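Local coordinates for protein S100-A5 (PDB 6WN7), which binds calcium, zinc and copper ions as a homodimeric EF-hand protein of the S100 family, calcium and copper competing for the same sites, at residues T14-F19 with I70-Y75; E36-I41 with S53-L58. The protein carries 2 engineered substitutions. All coordinates share one frame; numbering follows the deposited sequence. Where two conformers were deposited one is given.

Contact 1 (T14-F19 with I70-Y75). With CA (calcium ion), chain L.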
loop_
_atom_site.group_PDB
_atom_site.type_symbol
_atom_site.label_atom_id
_atom_site.label_comp_id
_atom_site.label_asym_id
_atom_site.label_seq_id
_atom_site.Cartn_x
_atom_site.Cartn_y
_atom_site.Cartn_z
ATOM N N THR B 14 -3.124 5.861 -7.087
ATOM C CA THR B 14 -2.018 5.369 -7.897
ATOM C C THR B 14 -1.792 3.879 -7.681
ATOM O O THR B 14 -1.485 3.151 -8.631
ATOM C CB THR B 14 -0.787 6.224 -7.578
ATOM O OG1 THR B 14 -0.940 7.502 -8.226
ATOM C CG2 THR B 14 0.515 5.568 -7.999
ATOM N N MET B 15 -1.968 3.396 -6.455
ATOM C CA MET B 15 -1.843 1.966 -6.216
ATOM C C MET B 15 -2.757 1.190 -7.145
ATOM O O MET B 15 -2.383 0.137 -7.659
ATOM C CB MET B 15 -2.238 1.631 -4.773
ATOM C CG MET B 15 -1.388 2.243 -3.705
ATOM S SD MET B 15 0.329 1.769 -3.855
ATOM C CE MET B 15 0.929 3.179 -4.753
ATOM N N VAL B 16 -3.973 1.700 -7.349
ATOM C CA VAL B 16 -5.000 1.014 -8.124
ATOM C C VAL B 16 -4.724 1.118 -9.618
ATOM O O VAL B 16 -4.703 0.120 -10.333
ATOM C CB VAL B 16 -6.392 1.588 -7.762
ATOM C CG1 VAL B 16 -7.502 0.950 -8.608
ATOM C CG2 VAL B 16 -6.658 1.444 -6.247
ATOM N N THR B 17 -4.552 2.331 -10.126
ATOM C CA THR B 17 -4.372 2.493 -11.556
ATOM C C THR B 17 -3.079 1.859 -12.036
ATOM O O THR B 17 -3.025 1.375 -13.168
ATOM C CB THR B 17 -4.438 3.967 -11.931
ATOM O OG1 THR B 17 -3.316 4.668 -11.391
ATOM C CG2 THR B 17 -5.687 4.590 -11.374
ATOM N N THR B 18 -2.030 1.829 -11.210
ATOM C CA THR B 18 -0.812 1.146 -11.640
ATOM C C THR B 18 -1.076 -0.340 -11.856
ATOM O O THR B 18 -0.732 -0.887 -12.899
ATOM C CB THR B 18 0.335 1.362 -10.651
ATOM O OG1 THR B 18 0.729 2.745 -10.628
ATOM C CG2 THR B 18 1.541 0.503 -11.057
ATOM N N PHE B 19 -1.691 -1.006 -10.874
ATOM C CA PHE B 19 -2.066 -2.411 -11.026
ATOM C C PHE B 19 -2.780 -2.622 -12.344
ATOM O O PHE B 19 -2.404 -3.480 -13.136
ATOM C CB PHE B 19 -2.963 -2.813 -9.853
ATOM C CG PHE B 19 -3.455 -4.217 -9.909
ATOM C CD1 PHE B 19 -2.664 -5.269 -9.497
ATOM C CD2 PHE B 19 -4.716 -4.496 -10.369
ATOM C CE1 PHE B 19 -3.134 -6.573 -9.546
ATOM C CE2 PHE B 19 -5.173 -5.798 -10.424
ATOM C CZ PHE B 19 -4.384 -6.831 -10.006
ATOM N N ILE B 70 -1.992 -12.942 -10.140
ATOM C CA ILE B 70 -1.888 -12.113 -8.941
ATOM C C ILE B 70 -3.051 -11.136 -8.963
ATOM O O ILE B 70 -3.063 -10.209 -9.775
ATOM C CB ILE B 70 -0.555 -11.353 -8.895
ATOM C CG1 ILE B 70 0.602 -12.331 -9.049
ATOM C CG2 ILE B 70 -0.418 -10.554 -7.614
ATOM C CD1 ILE B 70 0.541 -13.492 -8.107
ATOM N N ASP B 71 -4.010 -11.314 -8.066
ATOM C CA ASP B 71 -5.146 -10.411 -7.952
ATOM C C ASP B 71 -4.788 -9.237 -7.050
ATOM O O ASP B 71 -3.709 -9.180 -6.475
ATOM C CB ASP B 71 -6.399 -11.163 -7.491
ATOM C CG ASP B 71 -6.299 -11.717 -6.072
ATOM O OD1 ASP B 71 -5.319 -11.422 -5.367
ATOM O OD2 ASP B 71 -7.239 -12.441 -5.656
ATOM N N PHE B 72 -5.687 -8.265 -6.950
ATOM C CA PHE B 72 -5.302 -7.067 -6.223
ATOM C C PHE B 72 -4.976 -7.370 -4.764
ATOM O O PHE B 72 -4.111 -6.728 -4.175
ATOM C CB PHE B 72 -6.379 -5.997 -6.332
ATOM C CG PHE B 72 -5.971 -4.691 -5.731
ATOM C CD1 PHE B 72 -5.156 -3.830 -6.422
ATOM C CD2 PHE B 72 -6.387 -4.329 -4.469
ATOM C CE1 PHE B 72 -4.770 -2.646 -5.866
ATOM C CE2 PHE B 72 -5.998 -3.143 -3.917
ATOM C CZ PHE B 72 -5.183 -2.306 -4.614
ATOM N N LYS B 73 -5.645 -8.341 -4.160
ATOM C CA LYS B 73 -5.367 -8.643 -2.760
ATOM C C LYS B 73 -3.982 -9.248 -2.583
ATOM O O LYS B 73 -3.237 -8.868 -1.678
ATOM C CB LYS B 73 -6.412 -9.601 -2.224
ATOM C CG LYS B 73 -6.075 -10.174 -0.882
ATOM C CD LYS B 73 -7.288 -10.817 -0.265
ATOM C CE LYS B 73 -6.899 -11.567 0.975
ATOM N NZ LYS B 73 -7.989 -12.459 1.461
ATOM N N GLU B 74 -3.630 -10.211 -3.430
ATOM C CA GLU B 74 -2.274 -10.759 -3.433
ATOM C C GLU B 74 -1.237 -9.693 -3.760
ATOM O O GLU B 74 -0.166 -9.651 -3.145
ATOM C CB GLU B 74 -2.205 -11.868 -4.482
ATOM C CG GLU B 74 -3.095 -13.051 -4.143
ATOM C CD GLU B 74 -3.299 -14.048 -5.280
ATOM O OE1 GLU B 74 -3.281 -13.660 -6.457
ATOM O OE2 GLU B 74 -3.497 -15.245 -4.972
ATOM N N TYR B 75 -1.530 -8.825 -4.739
ATOM C CA TYR B 75 -0.621 -7.733 -5.105
ATOM C C TYR B 75 -0.461 -6.734 -3.974
ATOM O O TYR B 75 0.570 -6.072 -3.869
ATOM C CB TYR B 75 -1.146 -7.047 -6.378
ATOM C CG TYR B 75 -0.761 -5.593 -6.637
ATOM C CD1 TYR B 75 0.312 -5.271 -7.465
ATOM C CD2 TYR B 75 -1.509 -4.545 -6.114
ATOM C CE1 TYR B 75 0.658 -3.944 -7.732
ATOM C CE2 TYR B 75 -1.176 -3.213 -6.374
ATOM C CZ TYR B 75 -0.091 -2.909 -7.193
ATOM O OH TYR B 75 0.243 -1.579 -7.478
HETATM CA CA CA L . -3.826 -15.838 -7.456
HETATM O O HOH W 1 -5.911 -15.013 -7.974
#
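The Phe19 ring takes the edge of Phe72 over one face, with CD1 of Phe72 3.9 Å from CG of Phe19, in a T-shaped stack whose planes stand at 88°. In the plane of the Phe19 ring, Ile70 O meets the edge, 3.6 Å from CZ of Phe19. In the described one of two Tyr75 conformers, Phe19 offers an edge to a face of Tyr75: Phe19 CD1 lies 3.5 Å from Tyr75 CG, the planes inclined at 58°. With CG anti to the backbone N (chi1 178°), Phe19 lays its ring across the start of helix 72-93, and its CB makes a CH-pi contact over the same Tyr75 face. An alanine in place of Phe19 is likely to open a gap here and leave the rings of Phe72 and Tyr75 free to shift. Asp71 and Glu74 close a capping box, Glu74 N to Asp71 OD1 at 2.8 Å and Asp71 N to Glu74 OE1 at 2.9 Å; the same Glu74 carboxylate grips calcium with both oxygens, tying the helix start to the ion. The aromatic core joins helix 7-23 to helix 72-93, with helix 34-44 against the Tyr75 side and Tyr86 of the second subunit against Val16.

Contact 2 (E36-I41 with S53-L58). With CA (calcium ion), chain K.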
loop_
_atom_site.group_PDB
_atom_site.type_symbol
_atom_site.label_atom_id
_atom_site.label_comp_id
_atom_site.label_asym_id
_atom_site.label_seq_id
_atom_site.Cartn_x
_atom_site.Cartn_y
_atom_site.Cartn_z
ATOM N N GLU B 36 2.785 -10.006 -16.719
ATOM C CA GLU B 36 2.353 -8.671 -16.362
ATOM C C GLU B 36 3.020 -8.200 -15.078
ATOM O O GLU B 36 3.355 -7.019 -14.947
ATOM C CB GLU B 36 0.831 -8.672 -16.276
ATOM C CG GLU B 36 0.120 -8.957 -17.619
ATOM C CD GLU B 36 -1.395 -9.172 -17.445
ATOM O OE1 GLU B 36 -1.801 -9.549 -16.351
ATOM O OE2 GLU B 36 -2.178 -8.990 -18.379
ATOM N N LEU B 37 3.238 -9.108 -14.129
ATOM C CA LEU B 37 3.910 -8.739 -12.889
ATOM C C LEU B 37 5.356 -8.339 -13.148
ATOM O O LEU B 37 5.846 -7.340 -12.610
ATOM C CB LEU B 37 3.844 -9.920 -11.932
ATOM C CG LEU B 37 4.509 -9.626 -10.596
ATOM C CD1 LEU B 37 3.678 -8.635 -9.792
ATOM C CD2 LEU B 37 4.742 -10.891 -9.835
ATOM N N LYS B 38 6.051 -9.101 -13.984
ATOM C CA LYS B 38 7.429 -8.767 -14.321
ATOM C C LYS B 38 7.523 -7.427 -15.040
ATOM O O LYS B 38 8.453 -6.649 -14.792
ATOM C CB LYS B 38 8.019 -9.913 -15.152
ATOM C CG LYS B 38 9.388 -9.683 -15.722
ATOM C CD LYS B 38 9.826 -10.905 -16.533
ATOM C CE LYS B 38 10.327 -10.513 -17.924
ATOM N NZ LYS B 38 11.008 -11.620 -18.689
ATOM N N GLU B 39 6.575 -7.128 -15.925
ATOM C CA GLU B 39 6.611 -5.844 -16.624
ATOM C C GLU B 39 6.264 -4.685 -15.700
ATOM O O GLU B 39 6.850 -3.606 -15.804
ATOM C CB GLU B 39 5.661 -5.856 -17.821
ATOM C CG GLU B 39 5.694 -4.579 -18.681
ATOM C CD GLU B 39 7.083 -4.219 -19.271
ATOM O OE1 GLU B 39 7.183 -3.155 -19.926
ATOM O OE2 GLU B 39 8.063 -4.986 -19.096
ATOM N N LEU B 40 5.293 -4.871 -14.811
ATOM C CA LEU B 40 5.034 -3.870 -13.789
ATOM C C LEU B 40 6.311 -3.555 -13.012
ATOM O O LEU B 40 6.702 -2.394 -12.874
ATOM C CB LEU B 40 3.916 -4.382 -12.873
ATOM C CG LEU B 40 3.377 -3.452 -11.789
ATOM C CD1 LEU B 40 1.959 -3.795 -11.362
ATOM C CD2 LEU B 40 4.295 -3.484 -10.557
ATOM N N ILE B 41 6.985 -4.587 -12.501
ATOM C CA ILE B 41 8.164 -4.346 -11.675
ATOM C C ILE B 41 9.245 -3.668 -12.494
ATOM O O ILE B 41 9.910 -2.745 -12.020
ATOM C CB ILE B 41 8.657 -5.662 -11.059
ATOM C CG1 ILE B 41 7.623 -6.194 -10.081
ATOM C CG2 ILE B 41 9.970 -5.455 -10.367
ATOM C CD1 ILE B 41 7.906 -7.555 -9.608
ATOM N N SER B 53 14.520 -16.386 -11.860
ATOM C CA SER B 53 14.440 -17.100 -10.583
ATOM C C SER B 53 13.728 -16.281 -9.504
ATOM O O SER B 53 12.970 -16.822 -8.687
ATOM C CB SER B 53 15.887 -17.418 -10.151
ATOM O OG SER B 53 16.426 -16.451 -9.245
ATOM N N SER B 54 13.913 -14.960 -9.504
ATOM C CA SER B 54 13.342 -14.082 -8.492
ATOM C C SER B 54 11.873 -13.807 -8.737
ATOM O O SER B 54 11.104 -13.677 -7.783
ATOM C CB SER B 54 14.084 -12.753 -8.504
ATOM O OG SER B 54 15.428 -12.944 -8.129
ATOM N N ILE B 55 11.502 -13.663 -10.010
ATOM C CA ILE B 55 10.105 -13.527 -10.401
ATOM C C ILE B 55 9.327 -14.790 -10.058
ATOM O O ILE B 55 8.177 -14.731 -9.597
ATOM C CB ILE B 55 10.018 -13.214 -11.907
ATOM C CG1 ILE B 55 10.711 -11.900 -12.239
ATOM C CG2 ILE B 55 8.539 -13.218 -12.369
ATOM C CD1 ILE B 55 9.854 -10.713 -11.989
ATOM N N ASP B 56 9.926 -15.955 -10.324
ATOM C CA ASP B 56 9.302 -17.221 -9.956
ATOM C C ASP B 56 8.964 -17.236 -8.473
ATOM O O ASP B 56 7.855 -17.587 -8.075
ATOM C CB ASP B 56 10.254 -18.390 -10.232
ATOM C CG ASP B 56 10.663 -18.509 -11.679
ATOM O OD1 ASP B 56 10.194 -17.723 -12.519
ATOM O OD2 ASP B 56 11.473 -19.408 -11.973
ATOM N N ASP B 57 9.937 -16.899 -7.640
ATOM C CA ASP B 57 9.759 -17.061 -6.212
ATOM C C ASP B 57 8.718 -16.084 -5.690
ATOM O O ASP B 57 7.897 -16.443 -4.847
ATOM C CB ASP B 57 11.110 -16.865 -5.510
ATOM C CG ASP B 57 12.203 -17.876 -5.969
ATOM O OD1 ASP B 57 12.018 -18.629 -6.936
ATOM O OD2 ASP B 57 13.267 -17.912 -5.342
ATOM N N LEU B 58 8.743 -14.842 -6.179
ATOM C CA LEU B 58 7.765 -13.846 -5.749
ATOM C C LEU B 58 6.368 -14.188 -6.264
ATOM O O LEU B 58 5.385 -14.072 -5.531
ATOM C CB LEU B 58 8.200 -12.474 -6.241
ATOM C CG LEU B 58 7.257 -11.310 -5.939
ATOM C CD1 LEU B 58 7.362 -10.977 -4.477
ATOM C CD2 LEU B 58 7.589 -10.120 -6.799
HETATM CA CA CA K . -4.092 -9.855 -16.851
HETATM O O HOH W 2 -3.750 -12.137 -16.496
#
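Lys38 and Ile41 meet Ile55 where the exit helix of the first EF-hand, 34-44, faces the entry helix of the second, 52-62. In this paired EF-hand fold the two segments cross at 115°, their axes 10.8 Å apart at closest approach. At that spacing side chains do nearly all the touching, and no hydrogen bond joins the two segments.

The apolar contacts form two groups. On the inner side, Ile41 and Leu58 meet tip to tip, CD1 of Ile41 lying 3.8 Å from CD2 of Leu58. The same Leu58 methyl is approached more loosely by CD2 of Leu37, at 4.2 Å. Phe78 of helix 72-93 touches both Ile41 and Leu58, continuing this greasy patch into the subunit. On the outer side Ile55 packs against the aliphatic root of Lys38, the two side chains crossing at about a right angle. Lys38 runs onward, its methylenes supplying apolar surface while its ammonium group leads away from the other helix. Ile41 CD1, 4.4 Å from Ile55 CD1, links the two groups.

Metal coordination belongs to segment 36-41 alone. Glu36 holds its calcium through both carboxylate oxygens, OE1 at 2.4 Å and OE2 at 2.6 Å, as the bidentate glutamate of the first loop. Backbone oxygens of Ser23, Glu26, Ser28 and Thr31 and a water complete the site, the backbone-rich coordination of an S100 N-terminal EF-hand.

Two torsions set the outer contact: chi1 of -62° puts CG1 of Ile55 anti to its carbonyl carbon, and chi2 of -83° then turns CD1 to 3.7 Å from Lys38 CB.

Overall arrangement
The two contacts illustrate how a pair of EF-hands is built from one chain of four helices. Contact 1 brings together the first helix, 7-23, and the last, 72-93; contact 2 joins the middle two, 34-44 and 52-62, and both of its segments fall between those of contact 1 in the sequence. Their centres are about 14 Å apart, yet they touch: CD1 of Leu40 lies 3.9 Å from CE1 of Tyr75 in the Tyr75 conformer described. Each contact contains the bidentate glutamate of one calcium site, Glu74 in contact 1 and Glu36 in contact 2. Calcium binding and helix packing are therefore probably linked, while contact 1 alone also meets the second subunit.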